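Local coordinates for PhnB protein (Bacillus cereus, PDB 3OMS) that is of unproven function but belongs to the PhnB-like branch of the glyoxalase clan and may be a 3-demethylubiquinone-9 3-methyltransferase, at residues G122-N125 / S131-L134. Residues are numbered along the deposited sequence; the frame is centred on the assembly and turned at random.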
loop_
_atom_site.group_PDB
_atom_site.type_symbol
_atom_site.label_atom_id
_atom_site.label_comp_id
_atom_site.label_asym_id
_atom_site.label_seq_id
_atom_site.Cartn_x
_atom_site.Cartn_y
_atom_site.Cartn_z
ATOM N N GLY A 122 16.685 -4.670 4.188
ATOM C CA GLY A 122 16.865 -4.432 2.761
ATOM C C GLY A 122 15.632 -3.848 2.145
ATOM O O GLY A 122 14.515 -3.951 2.709
ATOM N N TRP A 123 15.801 -3.277 0.957
ATOM C CA TRP A 123 14.699 -2.601 0.260
ATOM C C TRP A 123 14.886 -2.879 -1.219
ATOM O O TRP A 123 15.974 -2.725 -1.766
ATOM C CB TRP A 123 14.734 -1.091 0.526
ATOM C CG TRP A 123 13.487 -0.334 0.198
ATOM C CD1 TRP A 123 12.481 -0.703 -0.627
ATOM C CD2 TRP A 123 13.122 0.953 0.717
ATOM N NE1 TRP A 123 11.526 0.287 -0.694
ATOM C CE2 TRP A 123 11.898 1.313 0.126
ATOM C CE3 TRP A 123 13.709 1.826 1.641
ATOM C CZ2 TRP A 123 11.213 2.506 0.466
ATOM C CZ3 TRP A 123 13.051 3.038 1.944
ATOM C CH2 TRP A 123 11.816 3.356 1.352
ATOM N N LEU A 124 13.832 -3.352 -1.854
ATOM C CA LEU A 124 13.885 -3.655 -3.281
ATOM C C LEU A 124 12.561 -3.383 -3.950
ATOM O O LEU A 124 11.535 -3.152 -3.254
ATOM C CB LEU A 124 14.234 -5.136 -3.473
ATOM C CG LEU A 124 13.412 -6.234 -2.755
ATOM C CD1 LEU A 124 12.057 -6.407 -3.492
ATOM C CD2 LEU A 124 14.196 -7.557 -2.778
ATOM N N ASN A 125 12.584 -3.387 -5.283
ATOM C CA ASN A 125 11.374 -3.557 -6.087
ATOM C C ASN A 125 11.366 -4.919 -6.682
ATOM O O ASN A 125 12.387 -5.376 -7.180
ATOM C CB ASN A 125 11.328 -2.536 -7.230
ATOM C CG ASN A 125 11.304 -1.088 -6.756
ATOM O OD1 ASN A 125 11.880 -0.214 -7.432
ATOM N ND2 ASN A 125 10.588 -0.795 -5.700
ATOM N N SER A 131 7.225 -2.421 -4.398
ATOM C CA SER A 131 8.351 -2.112 -3.486
ATOM C C SER A 131 8.149 -2.786 -2.121
ATOM O O SER A 131 7.076 -2.630 -1.440
ATOM C CB SER A 131 8.468 -0.629 -3.298
ATOM O OG SER A 131 9.740 -0.226 -2.822
ATOM N N TRP A 132 9.196 -3.501 -1.712
ATOM C CA TRP A 132 9.218 -4.253 -0.466
ATOM C C TRP A 132 10.422 -3.865 0.405
ATOM O O TRP A 132 11.581 -3.749 -0.079
ATOM C CB TRP A 132 9.350 -5.727 -0.771
ATOM C CG TRP A 132 8.242 -6.383 -1.510
ATOM C CD1 TRP A 132 8.094 -6.433 -2.854
ATOM C CD2 TRP A 132 7.157 -7.144 -0.955
ATOM N NE1 TRP A 132 6.999 -7.182 -3.183
ATOM C CE2 TRP A 132 6.385 -7.613 -2.037
ATOM C CE3 TRP A 132 6.773 -7.478 0.343
ATOM C CZ2 TRP A 132 5.249 -8.416 -1.868
ATOM C CZ3 TRP A 132 5.614 -8.237 0.518
ATOM C CH2 TRP A 132 4.880 -8.720 -0.589
ATOM N N GLN A 133 10.144 -3.690 1.703
ATOM C CA GLN A 133 11.189 -3.476 2.697
ATOM C C GLN A 133 11.115 -4.661 3.627
ATOM O O GLN A 133 10.032 -5.155 3.989
ATOM C CB GLN A 133 10.990 -2.213 3.541
ATOM C CG GLN A 133 11.046 -0.902 2.757
ATOM C CD GLN A 133 10.854 0.282 3.667
ATOM O OE1 GLN A 133 11.638 0.501 4.598
ATOM N NE2 GLN A 133 9.787 1.050 3.428
ATOM N N LEU A 134 12.272 -5.153 4.010
ATOM C CA LEU A 134 12.327 -6.335 4.867
ATOM C C LEU A 134 13.257 -6.057 6.011
ATOM O O LEU A 134 14.316 -5.491 5.808
ATOM C CB LEU A 134 12.806 -7.531 4.081
ATOM C CG LEU A 134 11.854 -8.035 3.000
ATOM C CD1 LEU A 134 12.108 -7.301 1.693
ATOM C CD2 LEU A 134 12.090 -9.513 2.882
#
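Trp123 lays its indole over Gln133 at a non-hydrogen-bonded pair of the antiparallel hairpin formed by strands 121-125 and 131-136. The two strands are the middle pair of a four-stranded mixed sheet with helix 92-103 on one side, one of the two such sheets in this chain, as expected for the paired βαβββ modules of the glyoxalase fold.

Gln133 suits its place because its methylenes are apolar and its terminal amide is planar: CG sits 3.4 Å from the centroid of the five-membered ring of Trp123, a CH-pi contact over the face, and beyond it the extended chain carries the amide under the six-membered ring, the two planes only 11° apart. NE2 is hydrogen-bonded to Ser84 OG on strand 83-89, which helps to hold the amide in this orientation. On the same face of the sheet, Met16 and Phe14 of the second subunit pack on Trp123 and Gln133 respectively.

With CG anti to the backbone N (chi1 -164°) and a small chi2, the indole lies across Gln133 with NE1 turned to Ser131. On the other face, whose side chains pack on helix 92-103, Leu124 meets Trp132 through CD1, 3.9 Å from Trp132 CB. Between these layers the backbones of Leu124 and Trp132 exchange two hydrogen bonds, the shorter being Trp132 N to Leu124 O at 2.8 Å.

Ser131 is small enough to sit beside the indole edge yet offers an oxygen there: Trp123 NE1 donates to the OG of buried Ser131 at 2.8 Å, with OG close to the ring plane and an N-H...O angle of 152°.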